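Local coordinates for protein Hcp1 family type VI secretion system effector (Salmonella typhimurium, PDB 5XHH) that probably assembles into stacked rings that build the inner tube of the type VI secretion system and accompanies its effectors out of the cell, at residues Leu28-Asn33 with Leu84-Ala89; Pro67-Tyr72 with Ser121-Glu126; Lys71-Gly76 with Ala107-Ser112. All blocks are in the same frame, centred on the assembly; numbering follows the deposited sequence.

Contact 1. Residues Leu28-Asn33 with Leu84-Ala89; sequences LSWRWN and LVMRKA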
ATOM      1  N   LEU A  28      -0.252  -5.954  -8.398  1.00 22.87           N
ATOM      2  CA  LEU A  28       0.714  -6.232  -9.453  1.00 24.58           C
ATOM      3  C   LEU A  28       2.108  -5.703  -9.109  1.00 24.23           C
ATOM      4  O   LEU A  28       3.101  -6.388  -9.354  1.00 26.52           O
ATOM      5  CB  LEU A  28       0.221  -5.643 -10.776  1.00 24.31           C
ATOM      6  CG  LEU A  28      -1.142  -6.206 -11.234  1.00 24.46           C
ATOM      7  CD1 LEU A  28      -1.783  -5.310 -12.254  1.00 21.24           C
ATOM      8  CD2 LEU A  28      -0.988  -7.649 -11.774  1.00 24.57           C
ATOM      9  N   SER A  29       2.198  -4.510  -8.519  1.00 23.86           N
ATOM     10  CA  SER A  29       3.473  -3.913  -8.136  1.00 22.76           C
ATOM     11  C   SER A  29       3.197  -2.750  -7.191  1.00 22.75           C
ATOM     12  O   SER A  29       2.070  -2.265  -7.093  1.00 22.78           O
ATOM     13  CB  SER A  29       4.262  -3.437  -9.360  1.00 24.36           C
ATOM     14  OG  SER A  29       3.649  -2.321  -9.958  1.00 21.75           O
ATOM     15  N   TRP A  30       4.251  -2.281  -6.525  1.00 23.96           N
ATOM     16  CA  TRP A  30       4.103  -1.279  -5.471  1.00 23.18           C
ATOM     17  C   TRP A  30       5.457  -0.641  -5.221  1.00 21.59           C
ATOM     18  O   TRP A  30       6.492  -1.247  -5.484  1.00 24.55           O
ATOM     19  CB  TRP A  30       3.557  -1.897  -4.176  1.00 16.64           C
ATOM     20  CG  TRP A  30       4.467  -2.950  -3.629  1.00 20.16           C
ATOM     21  CD1 TRP A  30       4.396  -4.294  -3.848  1.00 19.01           C
ATOM     22  CD2 TRP A  30       5.607  -2.739  -2.784  1.00 20.65           C
ATOM     23  NE1 TRP A  30       5.416  -4.933  -3.200  1.00 20.53           N
ATOM     24  CE2 TRP A  30       6.185  -4.000  -2.545  1.00 22.17           C
ATOM     25  CE3 TRP A  30       6.201  -1.602  -2.218  1.00 21.37           C
ATOM     26  CZ2 TRP A  30       7.327  -4.166  -1.740  1.00 23.51           C
ATOM     27  CZ3 TRP A  30       7.352  -1.766  -1.421  1.00 21.91           C
ATOM     28  CH2 TRP A  30       7.890  -3.037  -1.190  1.00 22.12           C
ATOM     29  N   ARG A  31       5.441   0.576  -4.687  1.00 23.96           N
ATOM     30  CA  ARG A  31       6.672   1.242  -4.282  1.00 25.09           C
ATOM     31  C   ARG A  31       6.346   2.396  -3.340  1.00 24.06           C
ATOM     32  O   ARG A  31       5.247   2.954  -3.358  1.00 24.64           O
ATOM     33  CB  ARG A  31       7.478   1.744  -5.493  1.00 24.19           C
ATOM     34  CG  ARG A  31       6.914   2.963  -6.213  1.00 24.24           C
ATOM     35  CD  ARG A  31       5.779   2.569  -7.153  1.00 30.79           C
ATOM     36  NE  ARG A  31       6.140   1.475  -8.053  1.00 29.25           N
ATOM     37  CZ  ARG A  31       5.257   0.731  -8.714  1.00 27.10           C
ATOM     38  NH1 ARG A  31       5.668  -0.249  -9.505  1.00 28.75           N
ATOM     39  NH2 ARG A  31       3.959   0.958  -8.575  1.00 29.07           N
ATOM     40  N   TRP A  32       7.336   2.741  -2.520  1.00 24.18           N
ATOM     41  CA  TRP A  32       7.314   3.905  -1.641  1.00 25.15           C
ATOM     42  C   TRP A  32       8.748   4.140  -1.194  1.00 25.66           C
ATOM     43  O   TRP A  32       9.607   3.275  -1.372  1.00 26.02           O
ATOM     44  CB  TRP A  32       6.371   3.713  -0.442  1.00 22.02           C
ATOM     45  CG  TRP A  32       6.736   2.574   0.514  1.00 24.44           C
ATOM     46  CD1 TRP A  32       6.447   1.255   0.362  1.00 20.97           C
ATOM     47  CD2 TRP A  32       7.428   2.687   1.776  1.00 24.90           C
ATOM     48  NE1 TRP A  32       6.921   0.531   1.439  1.00 23.28           N
ATOM     49  CE2 TRP A  32       7.527   1.387   2.319  1.00 23.56           C
ATOM     50  CE3 TRP A  32       7.979   3.754   2.485  1.00 22.95           C
ATOM     51  CZ2 TRP A  32       8.150   1.132   3.544  1.00 24.34           C
ATOM     52  CZ3 TRP A  32       8.589   3.504   3.709  1.00 23.02           C
ATOM     53  CH2 TRP A  32       8.674   2.203   4.222  1.00 23.48           C
ATOM     54  N   ASN A  33       9.016   5.326  -0.643  1.00 25.69           N
ATOM     55  CA  ASN A  33      10.345   5.550  -0.091  1.00 25.29           C
ATOM     56  C   ASN A  33      10.298   6.546   1.059  1.00 26.72           C
ATOM     57  O   ASN A  33       9.367   7.341   1.201  1.00 27.73           O
ATOM     58  CB  ASN A  33      11.372   5.996  -1.161  1.00 22.97           C
ATOM     59  CG  ASN A  33      11.165   7.417  -1.660  1.00 29.43           C
ATOM     60  OD1 ASN A  33      11.464   8.394  -0.962  1.00 30.19           O
ATOM     61  ND2 ASN A  33      10.708   7.537  -2.903  1.00 28.85           N
ATOM     62  N   LEU A  84       0.113  -4.674   3.666  1.00 26.65           N
ATOM     63  CA  LEU A  84       0.677  -5.129   2.410  1.00 23.12           C
ATOM     64  C   LEU A  84       1.581  -6.307   2.731  1.00 26.83           C
ATOM     65  O   LEU A  84       2.500  -6.179   3.539  1.00 24.82           O
ATOM     66  CB  LEU A  84       1.440  -3.995   1.718  1.00 22.82           C
ATOM     67  CG  LEU A  84       1.833  -4.153   0.247  1.00 24.70           C
ATOM     68  CD1 LEU A  84       2.502  -2.874  -0.267  1.00 31.84           C
ATOM     69  CD2 LEU A  84       2.770  -5.327   0.048  1.00 25.62           C
ATOM     70  N   VAL A  85       1.329  -7.440   2.089  1.00 23.61           N
ATOM     71  CA  VAL A  85       2.069  -8.667   2.334  1.00 26.30           C
ATOM     72  C   VAL A  85       2.623  -9.181   1.009  1.00 26.12           C
ATOM     73  O   VAL A  85       1.923  -9.178  -0.005  1.00 25.72           O
ATOM     74  CB  VAL A  85       1.171  -9.724   3.001  1.00 31.31           C
ATOM     75  CG1 VAL A  85       1.718 -11.093   2.759  1.00 34.53           C
ATOM     76  CG2 VAL A  85       1.018  -9.425   4.510  1.00 29.56           C
ATOM     77  N   MET A  86       3.879  -9.619   1.020  1.00 25.87           N
ATOM     78  CA  MET A  86       4.517 -10.204  -0.148  1.00 25.69           C
ATOM     79  C   MET A  86       5.125 -11.545   0.226  1.00 29.65           C
ATOM     80  O   MET A  86       5.807 -11.664   1.263  1.00 30.93           O
ATOM     81  CB  MET A  86       5.585  -9.262  -0.709  1.00 25.90           C
ATOM     82  CG  MET A  86       6.168  -9.663  -2.044  1.00 25.84           C
ATOM     83  SD  MET A  86       6.962  -8.221  -2.799  1.00 26.39           S
ATOM     84  CE  MET A  86       7.663  -8.977  -4.274  1.00 23.70           C
ATOM     85  N   ARG A  87       4.895 -12.538  -0.641  1.00 28.38           N
ATOM     86  CA  ARG A  87       5.417 -13.884  -0.457  1.00 32.28           C
ATOM     87  C   ARG A  87       5.832 -14.484  -1.794  1.00 31.00           C
ATOM     88  O   ARG A  87       5.306 -14.126  -2.848  1.00 32.75           O
ATOM     89  CB  ARG A  87       4.377 -14.808   0.190  1.00 37.62           C
ATOM     90  CG  ARG A  87       3.346 -15.312  -0.792  1.00 36.08           C
ATOM     91  CD  ARG A  87       2.203 -16.081  -0.133  1.00 37.02           C
ATOM     92  NE  ARG A  87       1.212 -16.480  -1.135  1.00 40.35           N
ATOM     93  CZ  ARG A  87      -0.040 -16.831  -0.858  1.00 36.81           C
ATOM     94  NH1 ARG A  87      -0.474 -16.836   0.393  1.00 38.41           N
ATOM     95  NH2 ARG A  87      -0.860 -17.175  -1.839  1.00 42.26           N
ATOM     96  N   LYS A  88       6.767 -15.427  -1.719  1.00 34.17           N
ATOM     97  CA  LYS A  88       7.157 -16.244  -2.859  1.00 35.07           C
ATOM     98  C   LYS A  88       6.013 -17.174  -3.234  1.00 40.59           C
ATOM     99  O   LYS A  88       5.423 -17.829  -2.370  1.00 45.52           O
ATOM    100  CB  LYS A  88       8.401 -17.066  -2.507  1.00 42.88           C
ATOM    101  CG  LYS A  88       9.117 -17.755  -3.661  1.00 46.86           C
ATOM    102  CD  LYS A  88       9.296 -16.858  -4.864  1.00 54.03           C
ATOM    103  CE  LYS A  88      10.298 -17.456  -5.832  1.00 47.04           C
ATOM    104  NZ  LYS A  88      10.511 -16.586  -7.007  1.00 46.60           N
ATOM    105  N   ALA A  89       5.706 -17.247  -4.521  1.00 38.11           N
ATOM    106  CA  ALA A  89       4.585 -18.059  -4.966  1.00 41.97           C
ATOM    107  C   ALA A  89       4.961 -19.534  -5.108  1.00 41.45           C
ATOM    108  O   ALA A  89       6.104 -19.859  -5.400  1.00 41.45           O
ATOM    109  CB  ALA A  89       4.050 -17.531  -6.263  1.00 41.90           C
TER
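The indole N-H of Trp30 is directed at the thioether of Met86: NE1 lies 3.7 Å from SD, and the N-H...S angle of 157° is fairly straight, although the length marks this as a weak hydrogen bond. The sulfur sits in the plane of the indole, beside its edge, 4.8 Å from the centroid of the five-membered ring, which makes the pair an edge-on Met-aromatic contact. Met86 reaches this point with its chain extended beyond CG. Leu84, two residues earlier, approaches the same ring differently. Its CD1 stands 3.8 Å above the indole plane and 20° off the normal of the five-membered ring, a CH-pi contact whose closest carbon pair is Leu84 CD1 to Trp30 CG at 3.9 Å. Trp30 CG lies between the backbone N and the carbonyl carbon (chi1 61°), and this turn swings the indole out to meet both side chains. The backbones stay well apart, with the CA atoms of Trp30 and Leu84 9.4 Å from each other, as expected of side chains bridging two sheets of a beta-barrel of the Hcp family: strand 29-36 is an outermost strand of the four-stranded sheet, and strand 79-88 belongs to the seven-stranded one. Leu84 and Met86 point the same way because alternate strand residues share a side, while Val85 points away. Ile5 touches both Trp30 and Leu84, and the ring of Tyr99 also meets the indole. Arg31 faces away from strand 79-88; its NH1 donates to Ser29 OG at 2.9 Å, while NH2 forms a salt bridge with Asp57.

Contact 2. Residues Pro67-Tyr72 with Ser121-Glu126; sequences PNLFKY and SRETVE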
ATOM      1  N   PRO A  67     -14.248   0.886  -7.465  1.00 24.41           N
ATOM      2  CA  PRO A  67     -15.243   1.930  -7.169  1.00 24.10           C
ATOM      3  C   PRO A  67     -15.101   2.497  -5.772  1.00 27.14           C
ATOM      4  O   PRO A  67     -15.352   3.691  -5.565  1.00 24.37           O
ATOM      5  CB  PRO A  67     -16.590   1.207  -7.357  1.00 26.21           C
ATOM      6  CG  PRO A  67     -16.282   0.006  -8.198  1.00 25.86           C
ATOM      7  CD  PRO A  67     -14.897  -0.405  -7.754  1.00 26.21           C
ATOM      8  N   ASN A  68     -14.675   1.684  -4.802  1.00 27.63           N
ATOM      9  CA  ASN A  68     -14.526   2.205  -3.451  1.00 26.65           C
ATOM     10  C   ASN A  68     -13.248   3.006  -3.282  1.00 27.08           C
ATOM     11  O   ASN A  68     -13.241   3.985  -2.530  1.00 27.52           O
ATOM     12  CB  ASN A  68     -14.592   1.068  -2.435  1.00 30.15           C
ATOM     13  CG  ASN A  68     -16.016   0.716  -2.073  1.00 35.29           C
ATOM     14  OD1 ASN A  68     -16.844   1.600  -1.896  1.00 37.73           O
ATOM     15  ND2 ASN A  68     -16.315  -0.570  -1.992  1.00 37.60           N
ATOM     16  N   LEU A  69     -12.159   2.618  -3.950  1.00 29.11           N
ATOM     17  CA  LEU A  69     -10.989   3.496  -3.973  1.00 24.28           C
ATOM     18  C   LEU A  69     -11.355   4.862  -4.555  1.00 22.68           C
ATOM     19  O   LEU A  69     -11.018   5.901  -3.984  1.00 23.35           O
ATOM     20  CB  LEU A  69      -9.852   2.843  -4.763  1.00 23.11           C
ATOM     21  CG  LEU A  69      -9.270   1.575  -4.145  1.00 22.57           C
ATOM     22  CD1 LEU A  69      -8.463   0.839  -5.169  1.00 20.62           C
ATOM     23  CD2 LEU A  69      -8.382   1.944  -2.949  1.00 24.93           C
ATOM     24  N   PHE A  70     -12.065   4.873  -5.689  1.00 23.98           N
ATOM     25  CA  PHE A  70     -12.588   6.120  -6.245  1.00 23.28           C
ATOM     26  C   PHE A  70     -13.410   6.902  -5.218  1.00 24.23           C
ATOM     27  O   PHE A  70     -13.195   8.103  -5.007  1.00 26.43           O
ATOM     28  CB  PHE A  70     -13.436   5.803  -7.481  1.00 21.75           C
ATOM     29  CG  PHE A  70     -14.162   6.993  -8.043  1.00 24.58           C
ATOM     30  CD1 PHE A  70     -13.531   7.848  -8.933  1.00 22.43           C
ATOM     31  CD2 PHE A  70     -15.480   7.254  -7.685  1.00 24.86           C
ATOM     32  CE1 PHE A  70     -14.200   8.951  -9.450  1.00 27.02           C
ATOM     33  CE2 PHE A  70     -16.155   8.359  -8.197  1.00 25.76           C
ATOM     34  CZ  PHE A  70     -15.516   9.205  -9.080  1.00 23.96           C
ATOM     35  N   LYS A  71     -14.366   6.235  -4.577  1.00 24.60           N
ATOM     36  CA  LYS A  71     -15.254   6.912  -3.637  1.00 26.01           C
ATOM     37  C   LYS A  71     -14.483   7.528  -2.466  1.00 26.91           C
ATOM     38  O   LYS A  71     -14.692   8.694  -2.120  1.00 28.20           O
ATOM     39  CB  LYS A  71     -16.309   5.927  -3.144  1.00 30.24           C
ATOM     40  CG  LYS A  71     -16.853   6.201  -1.756  1.00 33.87           C
ATOM     41  CD  LYS A  71     -18.183   5.523  -1.624  1.00 38.27           C
ATOM     42  CE  LYS A  71     -18.373   5.065  -0.219  1.00 47.31           C
ATOM     43  NZ  LYS A  71     -17.448   3.916   0.014  1.00 51.80           N
ATOM     44  N   TYR A  72     -13.561   6.761  -1.854  1.00 27.74           N
ATOM     45  CA  TYR A  72     -12.747   7.300  -0.761  1.00 27.28           C
ATOM     46  C   TYR A  72     -11.882   8.455  -1.230  1.00 27.48           C
ATOM     47  O   TYR A  72     -11.633   9.395  -0.471  1.00 25.67           O
ATOM     48  CB  TYR A  72     -11.850   6.223  -0.167  1.00 26.83           C
ATOM     49  CG  TYR A  72     -12.456   5.404   0.938  1.00 28.86           C
ATOM     50  CD1 TYR A  72     -13.551   4.574   0.712  1.00 29.89           C
ATOM     51  CD2 TYR A  72     -11.902   5.430   2.212  1.00 28.34           C
ATOM     52  CE1 TYR A  72     -14.078   3.806   1.739  1.00 32.12           C
ATOM     53  CE2 TYR A  72     -12.418   4.664   3.231  1.00 28.38           C
ATOM     54  CZ  TYR A  72     -13.502   3.858   2.990  1.00 26.49           C
ATOM     55  OH  TYR A  72     -14.015   3.092   4.003  1.00 35.44           O
ATOM     56  N   SER A 121      -7.135  -4.112 -18.215  1.00 37.79           N
ATOM     57  CA  SER A 121      -7.752  -3.001 -17.496  1.00 31.27           C
ATOM     58  C   SER A 121      -7.112  -2.968 -16.120  1.00 33.56           C
ATOM     59  O   SER A 121      -7.352  -3.871 -15.309  1.00 30.76           O
ATOM     60  CB  SER A 121      -9.264  -3.166 -17.382  1.00 33.92           C
ATOM     61  OG  SER A 121      -9.589  -4.441 -16.844  1.00 37.58           O
ATOM     62  N   ARG A 122      -6.298  -1.938 -15.867  1.00 33.71           N
ATOM     63  CA  ARG A 122      -5.545  -1.815 -14.623  1.00 31.23           C
ATOM     64  C   ARG A 122      -5.673  -0.397 -14.084  1.00 28.50           C
ATOM     65  O   ARG A 122      -6.353   0.455 -14.654  1.00 29.90           O
ATOM     66  CB  ARG A 122      -4.068  -2.179 -14.798  1.00 26.55           C
ATOM     67  CG  ARG A 122      -3.321  -1.393 -15.825  1.00 27.74           C
ATOM     68  CD  ARG A 122      -1.888  -1.899 -15.873  1.00 35.62           C
ATOM     69  NE  ARG A 122      -1.805  -3.313 -16.245  1.00 36.45           N
ATOM     70  CZ  ARG A 122      -0.783  -4.108 -15.933  1.00 41.93           C
ATOM     71  NH1 ARG A 122       0.233  -3.635 -15.226  1.00 37.82           N
ATOM     72  NH2 ARG A 122      -0.772  -5.377 -16.320  1.00 41.14           N
ATOM     73  N   GLU A 123      -5.029  -0.156 -12.952  1.00 25.75           N
ATOM     74  CA  GLU A 123      -5.338   1.033 -12.171  1.00 24.91           C
ATOM     75  C   GLU A 123      -4.199   1.286 -11.201  1.00 27.10           C
ATOM     76  O   GLU A 123      -3.902   0.428 -10.349  1.00 27.55           O
ATOM     77  CB  GLU A 123      -6.654   0.842 -11.433  1.00 23.04           C
ATOM     78  CG  GLU A 123      -7.165   2.044 -10.689  1.00 22.83           C
ATOM     79  CD  GLU A 123      -8.552   1.788 -10.141  1.00 25.68           C
ATOM     80  OE1 GLU A 123      -9.518   2.281 -10.745  1.00 23.71           O
ATOM     81  OE2 GLU A 123      -8.683   1.074  -9.116  1.00 27.20           O
ATOM     82  N   THR A 124      -3.570   2.450 -11.338  1.00 24.18           N
ATOM     83  CA  THR A 124      -2.580   2.922 -10.383  1.00 23.17           C
ATOM     84  C   THR A 124      -3.273   3.693  -9.271  1.00 23.79           C
ATOM     85  O   THR A 124      -4.217   4.443  -9.515  1.00 24.08           O
ATOM     86  CB  THR A 124      -1.541   3.803 -11.088  1.00 24.98           C
ATOM     87  OG1 THR A 124      -0.820   2.998 -12.013  1.00 25.89           O
ATOM     88  CG2 THR A 124      -0.553   4.427 -10.094  1.00 23.54           C
ATOM     89  N   VAL A 125      -2.813   3.484  -8.045  1.00 22.20           N
ATOM     90  CA  VAL A 125      -3.425   4.056  -6.856  1.00 21.92           C
ATOM     91  C   VAL A 125      -2.318   4.589  -5.961  1.00 24.95           C
ATOM     92  O   VAL A 125      -1.284   3.939  -5.776  1.00 25.02           O
ATOM     93  CB  VAL A 125      -4.267   3.012  -6.090  1.00 23.40           C
ATOM     94  CG1 VAL A 125      -4.925   3.647  -4.863  1.00 21.03           C
ATOM     95  CG2 VAL A 125      -5.302   2.374  -7.005  1.00 23.58           C
ATOM     96  N   GLU A 126      -2.533   5.765  -5.403  1.00 20.94           N
ATOM     97  CA  GLU A 126      -1.657   6.300  -4.382  1.00 23.22           C
ATOM     98  C   GLU A 126      -2.453   6.485  -3.105  1.00 24.87           C
ATOM     99  O   GLU A 126      -3.552   7.066  -3.132  1.00 25.58           O
ATOM    100  CB  GLU A 126      -1.034   7.612  -4.813  1.00 24.03           C
ATOM    101  CG  GLU A 126      -0.054   7.473  -5.957  1.00 21.85           C
ATOM    102  CD  GLU A 126       0.577   8.805  -6.290  1.00 28.19           C
ATOM    103  OE1 GLU A 126       0.646   9.653  -5.374  1.00 30.48           O
ATOM    104  OE2 GLU A 126       0.995   9.005  -7.452  1.00 30.59           O
TER
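Leu69 and Val125 mark the nearest backbone approach, their CA atoms 8.1 Å apart, a gap that side chains must span. Segment 67-72 is helical, as its i to i-4 bonds attest: Lys71 N to Pro67 O and Tyr72 N to Asn68 O are both 2.9 Å. Segment 121-126 is a strand, so Glu123 and Val125 project toward the helix from one side of it. A single methyl of Leu69 does the touching. With CG anti to the carbonyl carbon (chi1 -66°), the side chain extends toward the sheet, and its CD1 meets Val125 CG2 at 4.0 Å, the two side chains crossing at about a right angle. The same CD1 lies 4.0 Å from Glu123 OE2, an apolar group laid against a carboxylate oxygen. Here the only helix of the chain, 66-75, packs on a four-stranded antiparallel sheet of the beta-barrel, in which strand 121-129 lies between strands 51-61 and 104-113. Glu123 is buried, with CG anti to the backbone N (chi1 -174°) and an extended chain that delivers its carboxylate to the start of the helix. Its OE2 is hydrogen-bonded to Ser66 OG, at the first turn of the helix, and to His60 NE2 of the neighbouring strand 51-61. Two such partners would be expected to stabilise a carboxylate in this buried setting. Leu69 also rests on His60 and on Ile12, so the histidine that bonds the carboxylate touches the leucine as well.

Contact 3. Residues Lys71-Gly76 with Ala107-Ser112; sequences KYCASG and AVVSPS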
ATOM      1  N   LYS A  71     -14.366   6.235  -4.577  1.00 24.60           N
ATOM      2  CA  LYS A  71     -15.254   6.912  -3.637  1.00 26.01           C
ATOM      3  C   LYS A  71     -14.483   7.528  -2.466  1.00 26.91           C
ATOM      4  O   LYS A  71     -14.692   8.694  -2.120  1.00 28.20           O
ATOM      5  CB  LYS A  71     -16.309   5.927  -3.144  1.00 30.24           C
ATOM      6  CG  LYS A  71     -16.853   6.201  -1.756  1.00 33.87           C
ATOM      7  CD  LYS A  71     -18.183   5.523  -1.624  1.00 38.27           C
ATOM      8  CE  LYS A  71     -18.373   5.065  -0.219  1.00 47.31           C
ATOM      9  NZ  LYS A  71     -17.448   3.916   0.014  1.00 51.80           N
ATOM     10  N   TYR A  72     -13.561   6.761  -1.854  1.00 27.74           N
ATOM     11  CA  TYR A  72     -12.747   7.300  -0.761  1.00 27.28           C
ATOM     12  C   TYR A  72     -11.882   8.455  -1.230  1.00 27.48           C
ATOM     13  O   TYR A  72     -11.633   9.395  -0.471  1.00 25.67           O
ATOM     14  CB  TYR A  72     -11.850   6.223  -0.167  1.00 26.83           C
ATOM     15  CG  TYR A  72     -12.456   5.404   0.938  1.00 28.86           C
ATOM     16  CD1 TYR A  72     -13.551   4.574   0.712  1.00 29.89           C
ATOM     17  CD2 TYR A  72     -11.902   5.430   2.212  1.00 28.34           C
ATOM     18  CE1 TYR A  72     -14.078   3.806   1.739  1.00 32.12           C
ATOM     19  CE2 TYR A  72     -12.418   4.664   3.231  1.00 28.38           C
ATOM     20  CZ  TYR A  72     -13.502   3.858   2.990  1.00 26.49           C
ATOM     21  OH  TYR A  72     -14.015   3.092   4.003  1.00 35.44           O
ATOM     22  N   CYS A  73     -11.387   8.387  -2.471  1.00 27.65           N
ATOM     23  CA  CYS A  73     -10.548   9.461  -2.983  1.00 23.59           C
ATOM     24  C   CYS A  73     -11.347  10.749  -3.113  1.00 28.08           C
ATOM     25  O   CYS A  73     -10.882  11.828  -2.728  1.00 24.89           O
ATOM     26  CB  CYS A  73      -9.952   9.061  -4.331  1.00 24.06           C
ATOM     27  SG  CYS A  73      -8.774  10.270  -5.007  1.00 28.46           S
ATOM     28  N   ALA A  74     -12.550  10.653  -3.686  1.00 27.76           N
ATOM     29  CA  ALA A  74     -13.381  11.838  -3.847  1.00 27.98           C
ATOM     30  C   ALA A  74     -13.832  12.387  -2.498  1.00 30.21           C
ATOM     31  O   ALA A  74     -13.925  13.603  -2.325  1.00 36.67           O
ATOM     32  CB  ALA A  74     -14.591  11.523  -4.727  1.00 26.92           C
ATOM     33  N   SER A  75     -14.105  11.522  -1.529  1.00 25.69           N
ATOM     34  CA  SER A  75     -14.574  12.017  -0.239  1.00 30.68           C
ATOM     35  C   SER A  75     -13.456  12.346   0.751  1.00 34.22           C
ATOM     36  O   SER A  75     -13.690  13.126   1.680  1.00 33.25           O
ATOM     37  CB  SER A  75     -15.510  10.995   0.408  1.00 28.41           C
ATOM     38  OG  SER A  75     -14.751   9.899   0.885  1.00 31.81           O
ATOM     39  N   GLY A  76     -12.259  11.783   0.588  1.00 31.68           N
ATOM     40  CA  GLY A  76     -11.204  11.987   1.567  1.00 27.45           C
ATOM     41  C   GLY A  76     -11.366  11.219   2.860  1.00 33.18           C
ATOM     42  O   GLY A  76     -10.703  11.545   3.853  1.00 32.78           O
ATOM     43  N   ALA A 107      -5.107   9.150  -2.301  1.00 21.43           N
ATOM     44  CA  ALA A 107      -4.743  10.429  -2.894  1.00 23.69           C
ATOM     45  C   ALA A 107      -4.896  10.441  -4.408  1.00 25.62           C
ATOM     46  O   ALA A 107      -5.164  11.507  -4.978  1.00 25.33           O
ATOM     47  CB  ALA A 107      -3.299  10.803  -2.534  1.00 24.87           C
ATOM     48  N   VAL A 108      -4.710   9.295  -5.067  1.00 21.19           N
ATOM     49  CA  VAL A 108      -4.777   9.219  -6.531  1.00 24.52           C
ATOM     50  C   VAL A 108      -5.420   7.902  -6.931  1.00 24.21           C
ATOM     51  O   VAL A 108      -5.059   6.849  -6.394  1.00 24.72           O
ATOM     52  CB  VAL A 108      -3.387   9.319  -7.208  1.00 21.63           C
ATOM     53  CG1 VAL A 108      -3.515   9.090  -8.705  1.00 26.99           C
ATOM     54  CG2 VAL A 108      -2.733  10.658  -6.951  1.00 23.70           C
ATOM     55  N   VAL A 109      -6.357   7.952  -7.885  1.00 24.56           N
ATOM     56  CA  VAL A 109      -6.873   6.752  -8.532  1.00 25.16           C
ATOM     57  C   VAL A 109      -6.836   6.972 -10.042  1.00 24.62           C
ATOM     58  O   VAL A 109      -7.434   7.924 -10.553  1.00 25.15           O
ATOM     59  CB  VAL A 109      -8.298   6.385  -8.061  1.00 30.75           C
ATOM     60  CG1 VAL A 109      -8.694   5.025  -8.610  1.00 26.14           C
ATOM     61  CG2 VAL A 109      -8.366   6.347  -6.534  1.00 23.91           C
ATOM     62  N   SER A 110      -6.174   6.066 -10.750  1.00 22.83           N
ATOM     63  CA  SER A 110      -5.754   6.287 -12.130  1.00 24.99           C
ATOM     64  C   SER A 110      -6.011   5.035 -12.955  1.00 24.03           C
ATOM     65  O   SER A 110      -5.101   4.232 -13.204  1.00 27.27           O
ATOM     66  CB  SER A 110      -4.280   6.692 -12.174  1.00 21.90           C
ATOM     67  OG  SER A 110      -3.859   6.914 -13.501  1.00 32.37           O
ATOM     68  N   PRO A 111      -7.253   4.820 -13.377  1.00 21.84           N
ATOM     69  CA  PRO A 111      -7.569   3.641 -14.187  1.00 23.70           C
ATOM     70  C   PRO A 111      -7.186   3.818 -15.648  1.00 24.56           C
ATOM     71  O   PRO A 111      -7.086   4.935 -16.163  1.00 24.43           O
ATOM     72  CB  PRO A 111      -9.086   3.518 -14.043  1.00 20.77           C
ATOM     73  CG  PRO A 111      -9.532   4.938 -13.871  1.00 24.16           C
ATOM     74  CD  PRO A 111      -8.473   5.567 -13.009  1.00 25.57           C
ATOM     75  N   SER A 112      -6.952   2.689 -16.310  1.00 22.77           N
ATOM     76  CA  SER A 112      -6.647   2.718 -17.733  1.00 24.15           C
ATOM     77  C   SER A 112      -6.931   1.347 -18.329  1.00 26.28           C
ATOM     78  O   SER A 112      -7.041   0.341 -17.613  1.00 24.76           O
ATOM     79  CB  SER A 112      -5.192   3.141 -17.995  1.00 25.97           C
ATOM     80  OG  SER A 112      -4.272   2.120 -17.671  1.00 28.39           O
TER
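This is a small surface contact of mixed character, side chain against side chain and side chain against main chain, where the C-terminal part of helix 66-75 meets strand 104-113, an outermost strand of the four-stranded sheet. The axes of helix 71-75 and strand 107-112 come within 8.2 Å, and their N-to-C directions make an angle of 139°, oblique but nearer antiparallel. Cys73 is the one residue of 71-76 that touches the strand segment; Cys73 CA is 5.9 Å from Ala107 CA. Cys73 CB packs against Val109 CG2 at 3.8 Å, while SG, anti to the backbone N (chi1 -175°), extends over the strand backbone, 3.8 Å from Ala107 O and 4.2 Å from Val108 N. The helix thus meets main chain here: the CB atoms of Ala107 and Val108 both point away from it. These two residues face Glu126 together, a classic beta bulge in the pairing with strand 121-129. Val106 also touches Cys73. Just beyond, Gly76 leaves the helix with a positive phi of 75°, its N still hydrogen-bonded to Tyr72 O at 2.7 Å. With CB against a methyl and a polarisable sulfur beside a peptide, the contact probably rests mostly on van der Waals packing.

In the fold
Along the chain the segments run 28-33, 67-72, 71-76, 84-89, 107-112 and 121-126, so contact 3 is nested within contact 2, while contact 1 crosses both. Contacts 2 and 3 have centres about 5 Å apart and share helix 66-75, Lys71 and Tyr72; their strands, 121-129 and 104-113, are antiparallel neighbours, so one helix spans two adjacent strands. Contact 1 lies about 17 Å from contact 2 and 20 Å from contact 3, centre to centre, and connects the four-stranded sheet to the seven-stranded one. Leu28 CD1 nevertheless touches Arg122 NH1 at 4.0 Å. Together the contacts join both sheets and the helix within a single Hcp barrel.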